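Local atomic coordinates of tetratricopeptide TPR_2 repeat protein (Thermobaculum terrenum, PDB entry 5DJS), a protein that is of unknown function but joins helical tetratricopeptide repeats to a GT-B-type glycosyltransferase family 41 fold, with uridine-5'-diphosphate bound in a pocket of the model. Residues 6-11 with 36-41; 183-188 with 193-198; 240-245 with 510-515. The protein carries 1 engineered substitution. All blocks are in the same frame, centred on the assembly; numbering follows the deposited sequence.

Contact 1 (6-11 with 36-41); sequences AATIKA and LQIAPD
Ile9 carries this contact with the last atom of its side chain, reaching two consecutive residues, Ile38 and Ala39, where helix 25-38 gives way to the following turn. Its CD1 lies 3.9 Å from CB of Ala39, and the same Ile9 CD1 is 4.1 Å from CG2 of Ile38. The torsions explain the reach: CG1 of Ile9 stands opposite the carbonyl carbon (chi1 -74°), and an extended second torsion (chi2 162°) carries CD1 out from the helix. Ile9 and Ile38 therefore meet through unlike branches, the methyl on the longer arm of one against the CG2 methyl of the other, as the two side chains slide past each other in opposite directions. A more peripheral touch is made by Thr8, whose CG2 comes 4.3 Å from CD1 of Ile38.

The backbones behind these methyls are well separated, since the closest CA atoms, those of Ile9 and Ile38, are 7.9 Å apart. An early turn of helix 5-21 faces the last turn of helix 25-38 and the chain just beyond it, the arrangement of an antiparallel helical hairpin. Thr8 OG1 has a weak hydrogen bond back to Arg4 O, while its methyl CG2 is the atom nearest Ile38. Leu36 serves another interface, packing on Ala45, Leu46 and Leu49 of helix 43-56, within a tetratricopeptide repeat range.

No hydrogen bond spans the two segments, and the buried surface amounts to 144 Å². The chemistry is that of a small apolar contact at the protein surface, made by methyl groups with no directional bond.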
loop_
_atom_site.group_PDB
_atom_site.type_symbol
_atom_site.label_atom_id
_atom_site.label_comp_id
_atom_site.label_asym_id
_atom_site.label_seq_id
_atom_site.Cartn_x
_atom_site.Cartn_y
_atom_site.Cartn_z
ATOM N N ALA A 6 -19.838 -33.534 13.461
ATOM C CA ALA A 6 -19.392 -32.405 14.297
ATOM C C ALA A 6 -17.901 -32.439 14.643
ATOM O O ALA A 6 -17.250 -31.396 14.658
ATOM C CB ALA A 6 -20.218 -32.340 15.577
ATOM N N ALA A 7 -17.380 -33.634 14.922
ATOM C CA ALA A 7 -15.948 -33.843 15.184
ATOM C C ALA A 7 -15.108 -33.677 13.914
ATOM O O ALA A 7 -14.056 -33.026 13.947
ATOM C CB ALA A 7 -15.715 -35.219 15.799
ATOM N N THR A 8 -15.572 -34.272 12.811
ATOM C CA THR A 8 -14.905 -34.158 11.499
ATOM C C THR A 8 -14.814 -32.700 11.038
ATOM O O THR A 8 -13.762 -32.260 10.572
ATOM C CB THR A 8 -15.630 -34.993 10.415
ATOM O OG1 THR A 8 -15.982 -36.273 10.952
ATOM C CG2 THR A 8 -14.748 -35.199 9.178
ATOM N N ILE A 9 -15.921 -31.968 11.173
ATOM C CA ILE A 9 -15.967 -30.527 10.885
ATOM C C ILE A 9 -14.940 -29.754 11.723
ATOM O O ILE A 9 -14.177 -28.958 11.174
ATOM C CB ILE A 9 -17.400 -29.952 11.081
ATOM C CG1 ILE A 9 -18.301 -30.410 9.923
ATOM C CG2 ILE A 9 -17.406 -28.424 11.156
ATOM C CD1 ILE A 9 -19.790 -30.294 10.190
ATOM N N LYS A 10 -14.914 -30.006 13.035
ATOM C CA LYS A 10 -14.019 -29.289 13.962
ATOM C C LYS A 10 -12.530 -29.482 13.651
ATOM O O LYS A 10 -11.754 -28.521 13.699
ATOM C CB LYS A 10 -14.293 -29.706 15.405
ATOM C CG LYS A 10 -13.847 -28.678 16.425
ATOM C CD LYS A 10 -13.998 -29.205 17.839
ATOM C CE LYS A 10 -13.760 -28.101 18.858
ATOM N NZ LYS A 10 -13.046 -28.630 20.047
ATOM N N ALA A 11 -12.150 -30.719 13.333
ATOM C CA ALA A 11 -10.774 -31.046 12.911
ATOM C C ALA A 11 -10.392 -30.415 11.555
ATOM O O ALA A 11 -9.259 -29.959 11.368
ATOM C CB ALA A 11 -10.580 -32.560 12.861
ATOM N N LEU A 36 -18.103 -27.661 3.789
ATOM C CA LEU A 36 -19.344 -27.299 3.092
ATOM C C LEU A 36 -20.020 -28.471 2.370
ATOM O O LEU A 36 -21.227 -28.413 2.136
ATOM C CB LEU A 36 -19.102 -26.145 2.111
ATOM C CG LEU A 36 -18.610 -24.836 2.740
ATOM C CD1 LEU A 36 -18.224 -23.846 1.659
ATOM C CD2 LEU A 36 -19.619 -24.211 3.693
ATOM N N GLN A 37 -19.260 -29.512 2.012
ATOM C CA GLN A 37 -19.846 -30.757 1.485
ATOM C C GLN A 37 -20.701 -31.456 2.542
ATOM O O GLN A 37 -21.745 -32.022 2.220
ATOM C CB GLN A 37 -18.770 -31.733 1.003
ATOM C CG GLN A 37 -18.007 -31.280 -0.232
ATOM C CD GLN A 37 -16.789 -32.151 -0.522
ATOM O OE1 GLN A 37 -16.776 -33.348 -0.202
ATOM N NE2 GLN A 37 -15.759 -31.562 -1.128
ATOM N N ILE A 38 -20.234 -31.423 3.791
ATOM C CA ILE A 38 -20.924 -32.054 4.915
ATOM C C ILE A 38 -22.027 -31.133 5.427
ATOM O O ILE A 38 -23.149 -31.579 5.666
ATOM C CB ILE A 38 -19.950 -32.373 6.079
ATOM C CG1 ILE A 38 -18.843 -33.339 5.623
ATOM C CG2 ILE A 38 -20.701 -32.978 7.266
ATOM C CD1 ILE A 38 -17.623 -33.367 6.525
ATOM N N ALA A 39 -21.691 -29.857 5.619
ATOM C CA ALA A 39 -22.611 -28.873 6.200
ATOM C C ALA A 39 -22.526 -27.537 5.444
ATOM O O ALA A 39 -21.717 -26.673 5.807
ATOM C CB ALA A 39 -22.287 -28.677 7.674
ATOM N N PRO A 40 -23.361 -27.359 4.394
ATOM C CA PRO A 40 -23.233 -26.178 3.515
ATOM C C PRO A 40 -23.689 -24.835 4.122
ATOM O O PRO A 40 -23.436 -23.793 3.521
ATOM C CB PRO A 40 -24.087 -26.551 2.289
ATOM C CG PRO A 40 -25.097 -27.512 2.804
ATOM C CD PRO A 40 -24.507 -28.205 4.010
ATOM N N ASP A 41 -24.348 -24.867 5.283
ATOM C CA ASP A 41 -24.685 -23.655 6.041
ATOM C C ASP A 41 -23.640 -23.304 7.118
ATOM O O ASP A 41 -23.910 -22.468 7.983
ATOM C CB ASP A 41 -26.086 -23.794 6.675
ATOM C CG ASP A 41 -27.227 -23.599 5.664
ATOM O OD1 ASP A 41 -26.990 -23.158 4.512
ATOM O OD2 ASP A 41 -28.387 -23.891 6.039
#

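Contact 2 (183-188 with 193-198); sequences PVIEAH and YEVYCY
Tyr193 opens the strand against the ring of His188, its CB lying 4.4 Å from His188 ND1. The two rings are 5.8 Å apart between centroids, with planes inclined at 37°, an oblique pairing. Two residues on, Val195 is the central partner and divides its methyls between two neighbours. CG2, placed opposite the carbonyl carbon, approaches His188 obliquely to the ring and is 3.6 Å from CD2; the His188 and Val195 side chains cross at about a right angle. CG1 of Val195, set opposite the backbone N (chi1 179°), instead meets CG1 of Ile185 at 4.0 Å. Cys197 ends the series, its SG facing CD1 of the same isoleucine. Ile185 thus spans two strand positions, CG1 on Val195 and CD1 on Cys197. The three strand residues that take part are separated by one residue each, as expected when one face of an extended strand meets a helix.

The rotation of the His188 ring is probably held by partners beyond the two segments: ND1 is hydrogen-bonded to Glu509 OE2 and NE2 to Tyr167 OH. All five residues that touch are buried, and the segments bury 233 Å² between them without a direct hydrogen bond.

The contact joins the last two elements of a beta-alpha-beta unit made of strand 163-169, helix 176-187 and strand 193-199. Glu194 and Tyr196 make backbone hydrogen bonds to strand 163-169, while Val184 and Ala187 turn to helix 479-521. Tyr198 packs on Leu229 and Leu232, so helix 226-236 lies by strand 193-199 as well.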
loop_
_atom_site.group_PDB
_atom_site.type_symbol
_atom_site.label_atom_id
_atom_site.label_comp_id
_atom_site.label_asym_id
_atom_site.label_seq_id
_atom_site.Cartn_x
_atom_site.Cartn_y
_atom_site.Cartn_z
ATOM N N PRO A 183 16.824 -2.060 -2.329
ATOM C CA PRO A 183 17.955 -1.158 -2.560
ATOM C C PRO A 183 18.521 -0.557 -1.277
ATOM O O PRO A 183 19.750 -0.500 -1.116
ATOM C CB PRO A 183 17.363 -0.051 -3.445
ATOM C CG PRO A 183 15.885 -0.180 -3.323
ATOM C CD PRO A 183 15.632 -1.636 -3.087
ATOM N N VAL A 184 17.629 -0.131 -0.379
ATOM C CA VAL A 184 18.022 0.503 0.887
ATOM C C VAL A 184 18.845 -0.438 1.777
ATOM O O VAL A 184 19.870 -0.039 2.323
ATOM C CB VAL A 184 16.796 1.063 1.647
ATOM C CG1 VAL A 184 17.147 1.498 3.068
ATOM C CG2 VAL A 184 16.221 2.245 0.887
ATOM N N ILE A 185 18.383 -1.676 1.912
ATOM C CA ILE A 185 19.091 -2.691 2.686
ATOM C C ILE A 185 20.471 -2.993 2.095
ATOM O O ILE A 185 21.445 -3.078 2.841
ATOM C CB ILE A 185 18.241 -3.980 2.817
ATOM C CG1 ILE A 185 17.212 -3.788 3.915
ATOM C CG2 ILE A 185 19.091 -5.193 3.153
ATOM C CD1 ILE A 185 16.263 -4.957 4.066
ATOM N N GLU A 186 20.550 -3.169 0.773
ATOM C CA GLU A 186 21.834 -3.429 0.101
ATOM C C GLU A 186 22.841 -2.292 0.312
ATOM O O GLU A 186 23.977 -2.541 0.659
ATOM C CB GLU A 186 21.647 -3.671 -1.406
ATOM C CG GLU A 186 22.932 -4.091 -2.122
ATOM C CD GLU A 186 22.753 -4.351 -3.605
ATOM O OE1 GLU A 186 23.243 -5.400 -4.084
ATOM O OE2 GLU A 186 22.136 -3.503 -4.290
ATOM N N ALA A 187 22.408 -1.055 0.120
ATOM C CA ALA A 187 23.312 0.105 0.114
ATOM C C ALA A 187 23.597 0.738 1.479
ATOM O O ALA A 187 24.356 1.705 1.557
ATOM C CB ALA A 187 22.766 1.173 -0.834
ATOM N N HIS A 188 22.991 0.228 2.548
ATOM C CA HIS A 188 23.228 0.790 3.883
ATOM C C HIS A 188 24.717 0.738 4.232
ATOM O O HIS A 188 25.337 -0.312 4.127
ATOM C CB HIS A 188 22.398 0.070 4.974
ATOM C CG HIS A 188 21.178 0.818 5.407
ATOM N ND1 HIS A 188 21.201 2.160 5.717
ATOM C CD2 HIS A 188 19.905 0.410 5.604
ATOM C CE1 HIS A 188 19.991 2.552 6.069
ATOM N NE2 HIS A 188 19.187 1.508 6.007
ATOM N N TYR A 193 25.951 1.863 10.213
ATOM C CA TYR A 193 24.612 1.294 10.436
ATOM C C TYR A 193 24.622 -0.228 10.377
ATOM O O TYR A 193 25.441 -0.815 9.692
ATOM C CB TYR A 193 23.614 1.838 9.408
ATOM C CG TYR A 193 23.451 3.337 9.467
ATOM C CD1 TYR A 193 22.585 3.922 10.379
ATOM C CD2 TYR A 193 24.196 4.176 8.631
ATOM C CE1 TYR A 193 22.444 5.304 10.455
ATOM C CE2 TYR A 193 24.072 5.562 8.701
ATOM C CZ TYR A 193 23.195 6.123 9.611
ATOM O OH TYR A 193 23.071 7.492 9.686
ATOM N N GLU A 194 23.713 -0.864 11.108
ATOM C CA GLU A 194 23.548 -2.317 11.052
ATOM C C GLU A 194 22.072 -2.667 10.893
ATOM O O GLU A 194 21.221 -2.085 11.563
ATOM C CB GLU A 194 24.103 -2.969 12.312
ATOM C CG GLU A 194 24.093 -4.490 12.245
ATOM C CD GLU A 194 24.642 -5.124 13.488
ATOM O OE1 GLU A 194 24.786 -4.416 14.526
ATOM O OE2 GLU A 194 24.919 -6.346 13.442
ATOM N N VAL A 195 21.784 -3.653 10.050
ATOM C CA VAL A 195 20.428 -3.873 9.554
ATOM C C VAL A 195 19.794 -5.164 10.091
ATOM O O VAL A 195 20.205 -6.279 9.732
ATOM C CB VAL A 195 20.395 -3.843 8.006
ATOM C CG1 VAL A 195 18.989 -4.105 7.485
ATOM C CG2 VAL A 195 20.884 -2.494 7.480
ATOM N N TYR A 196 18.785 -4.969 10.945
ATOM C CA TYR A 196 17.902 -6.021 11.439
ATOM C C TYR A 196 16.592 -5.917 10.667
ATOM O O TYR A 196 16.079 -4.820 10.456
ATOM C CB TYR A 196 17.617 -5.821 12.936
ATOM C CG TYR A 196 18.789 -6.112 13.865
ATOM C CD1 TYR A 196 19.941 -5.320 13.848
ATOM C CD2 TYR A 196 18.741 -7.170 14.777
ATOM C CE1 TYR A 196 21.009 -5.580 14.692
ATOM C CE2 TYR A 196 19.810 -7.436 15.625
ATOM C CZ TYR A 196 20.943 -6.637 15.576
ATOM O OH TYR A 196 22.019 -6.878 16.403
ATOM N N CYS A 197 16.048 -7.046 10.237
ATOM C CA CYS A 197 14.710 -7.076 9.623
ATOM C C CYS A 197 13.807 -7.919 10.495
ATOM O O CYS A 197 14.232 -8.936 10.994
ATOM C CB CYS A 197 14.767 -7.652 8.218
ATOM S SG CYS A 197 15.318 -6.438 7.010
ATOM N N TYR A 198 12.567 -7.490 10.693
ATOM C CA TYR A 198 11.593 -8.286 11.415
ATOM C C TYR A 198 10.416 -8.560 10.466
ATOM O O TYR A 198 9.594 -7.668 10.198
ATOM C CB TYR A 198 11.181 -7.530 12.662
ATOM C CG TYR A 198 12.332 -7.267 13.622
ATOM C CD1 TYR A 198 12.683 -8.185 14.618
ATOM C CD2 TYR A 198 13.066 -6.086 13.544
ATOM C CE1 TYR A 198 13.734 -7.932 15.495
ATOM C CE2 TYR A 198 14.114 -5.819 14.420
ATOM C CZ TYR A 198 14.447 -6.743 15.392
ATOM O OH TYR A 198 15.484 -6.474 16.258
#

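Contact 3 (240-245 with 510-515); sequences ILVDLS and DAYRRM
In the parallel sheet of the N-terminal half of the GT-B fold, strand 240-243 presents Ile240 and Val242 to Tyr512 on the long C-terminal helix 479-521. Ile240 grips the root of the tyrosine: its CD1 is 3.6 Å from Tyr512 CB and 3.5 Å from the main-chain Tyr512 O, while CG2 lies over one face of the ring, 4.1 Å from Tyr512 CD1. The two methyls end up on different parts of the same residue because CG1 stands opposite the carbonyl carbon (chi1 -60°) and CG2 opposite the backbone N.

The register of the segments centres on Ile240 and Tyr512, whose CA atoms are 7.5 Å apart. Such a return of the final helix onto the first Rossmann-like sheet is seen in many GT-B proteins. Strand 240-243 lies between strands 163-169 and 263-266, and Met515, one turn along the helix from Ala511, reaches Val263 and Val265 of the latter.

Val242 meets the far end of the aromatic group, its CG2 lying 3.7 Å from Tyr512 OH and approaching the ring obliquely. The hydroxyl of this buried tyrosine is hydrogen-bonded to Tyr167 OH.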
loop_
_atom_site.group_PDB
_atom_site.type_symbol
_atom_site.label_atom_id
_atom_site.label_comp_id
_atom_site.label_asym_id
_atom_site.label_seq_id
_atom_site.Cartn_x
_atom_site.Cartn_y
_atom_site.Cartn_z
ATOM N N ILE A 240 16.996 2.571 16.165
ATOM C CA ILE A 240 15.988 3.138 15.283
ATOM C C ILE A 240 15.137 1.990 14.767
ATOM O O ILE A 240 15.647 1.110 14.071
ATOM C CB ILE A 240 16.646 3.902 14.116
ATOM C CG1 ILE A 240 17.502 5.048 14.672
ATOM C CG2 ILE A 240 15.583 4.439 13.162
ATOM C CD1 ILE A 240 18.298 5.827 13.651
ATOM N N LEU A 241 13.856 1.984 15.126
ATOM C CA LEU A 241 12.930 0.952 14.659
ATOM C C LEU A 241 12.027 1.600 13.637
ATOM O O LEU A 241 11.510 2.695 13.882
ATOM C CB LEU A 241 12.120 0.384 15.815
ATOM C CG LEU A 241 11.428 -0.957 15.558
ATOM C CD1 LEU A 241 12.420 -2.103 15.453
ATOM C CD2 LEU A 241 10.426 -1.239 16.678
ATOM N N VAL A 242 11.854 0.936 12.493
ATOM C CA VAL A 242 11.116 1.503 11.364
ATOM C C VAL A 242 9.902 0.647 11.024
ATOM O O VAL A 242 10.017 -0.559 10.766
ATOM C CB VAL A 242 11.995 1.665 10.105
ATOM C CG1 VAL A 242 11.274 2.495 9.047
ATOM C CG2 VAL A 242 13.315 2.342 10.458
ATOM N N ASP A 243 8.738 1.295 11.057
ATOM C CA ASP A 243 7.475 0.700 10.625
ATOM C C ASP A 243 7.364 0.861 9.122
ATOM O O ASP A 243 7.133 1.963 8.628
ATOM C CB ASP A 243 6.290 1.403 11.286
ATOM C CG ASP A 243 4.966 1.050 10.634
ATOM O OD1 ASP A 243 4.738 -0.161 10.364
ATOM O OD2 ASP A 243 4.173 1.993 10.384
ATOM N N LEU A 244 7.514 -0.245 8.417
ATOM C CA LEU A 244 7.370 -0.268 6.973
ATOM C C LEU A 244 5.943 -0.542 6.511
ATOM O O LEU A 244 5.613 -0.195 5.382
ATOM C CB LEU A 244 8.312 -1.317 6.366
ATOM C CG LEU A 244 9.660 -0.901 5.759
ATOM C CD1 LEU A 244 10.271 0.361 6.340
ATOM C CD2 LEU A 244 10.613 -2.074 5.904
ATOM N N SER A 245 5.114 -1.163 7.354
ATOM C CA SER A 245 3.776 -1.601 6.935
ATOM C C SER A 245 2.671 -0.557 7.056
ATOM O O SER A 245 1.838 -0.452 6.156
ATOM C CB SER A 245 3.358 -2.876 7.669
ATOM O OG SER A 245 4.093 -3.994 7.183
ATOM N N ASP A 510 21.304 10.139 6.541
ATOM C CA ASP A 510 21.463 11.503 7.054
ATOM C C ASP A 510 20.290 11.876 7.978
ATOM O O ASP A 510 20.502 12.502 9.011
ATOM C CB ASP A 510 21.577 12.521 5.906
ATOM C CG ASP A 510 22.513 13.656 6.232
ATOM O OD1 ASP A 510 23.740 13.408 6.192
ATOM O OD2 ASP A 510 22.031 14.779 6.522
ATOM N N ALA A 511 19.068 11.485 7.599
ATOM C CA ALA A 511 17.869 11.710 8.429
ATOM C C ALA A 511 17.849 10.867 9.710
ATOM O O ALA A 511 17.559 11.401 10.787
ATOM C CB ALA A 511 16.601 11.476 7.626
ATOM N N TYR A 512 18.151 9.567 9.597
ATOM C CA TYR A 512 18.327 8.693 10.778
ATOM C C TYR A 512 19.358 9.245 11.776
ATOM O O TYR A 512 19.157 9.175 12.986
ATOM C CB TYR A 512 18.784 7.280 10.380
ATOM C CG TYR A 512 17.790 6.389 9.647
ATOM C CD1 TYR A 512 16.399 6.586 9.730
ATOM C CD2 TYR A 512 18.252 5.306 8.893
ATOM C CE1 TYR A 512 15.514 5.751 9.054
ATOM C CE2 TYR A 512 17.380 4.464 8.222
ATOM C CZ TYR A 512 16.013 4.682 8.304
ATOM O OH TYR A 512 15.160 3.836 7.625
ATOM N N ARG A 513 20.467 9.766 11.263
ATOM C CA ARG A 513 21.524 10.318 12.107
ATOM C C ARG A 513 21.039 11.542 12.887
ATOM O O ARG A 513 21.361 11.700 14.057
ATOM C CB ARG A 513 22.762 10.669 11.256
ATOM C CG ARG A 513 24.005 11.099 12.041
ATOM C CD ARG A 513 24.497 10.061 13.049
ATOM N NE ARG A 513 24.787 8.751 12.455
ATOM C CZ ARG A 513 25.310 7.718 13.115
ATOM N NH1 ARG A 513 25.617 7.813 14.411
ATOM N NH2 ARG A 513 25.527 6.567 12.475
ATOM N N ARG A 514 20.265 12.398 12.233
ATOM C CA ARG A 514 19.793 13.626 12.858
ATOM C C ARG A 514 18.657 13.352 13.845
ATOM O O ARG A 514 18.493 14.089 14.813
ATOM C CB ARG A 514 19.427 14.660 11.788
ATOM C CG ARG A 514 20.683 15.236 11.121
ATOM C CD ARG A 514 20.485 15.742 9.694
ATOM N NE ARG A 514 19.252 16.510 9.552
ATOM C CZ ARG A 514 19.059 17.756 9.992
ATOM N NH1 ARG A 514 20.024 18.435 10.623
ATOM N NH2 ARG A 514 17.874 18.336 9.800
ATOM N N MET A 515 17.891 12.285 13.605
ATOM C CA MET A 515 16.952 11.752 14.598
ATOM C C MET A 515 17.699 11.274 15.846
ATOM O O MET A 515 17.263 11.521 16.977
ATOM C CB MET A 515 16.177 10.542 14.050
ATOM C CG MET A 515 15.166 10.807 12.945
ATOM S SD MET A 515 14.618 9.240 12.208
ATOM C CE MET A 515 14.190 9.803 10.565
#

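How the contacts relate
Contacts 2 and 3 adjoin, with centres 11 Å apart, and engage the same parallel sheet. His188 CE1 lies 3.9 Å from Tyr512 CE2, Arg513 NE makes a weak hydrogen bond to Tyr193 OH, and Tyr167 OH is hydrogen-bonded to both His188 and Tyr512, tying the two contacts through one hydroxyl. Contact 1 is remote: its centre is 47 Å from that of contact 2 and 49 Å from that of contact 3, and its nearest atoms are about 29 Å from either. None of the three supplies a residue to the uridine-5'-diphosphate pocket, whose residues, Phe336 to Glu427, belong to the part of the chain that forms the second sheet.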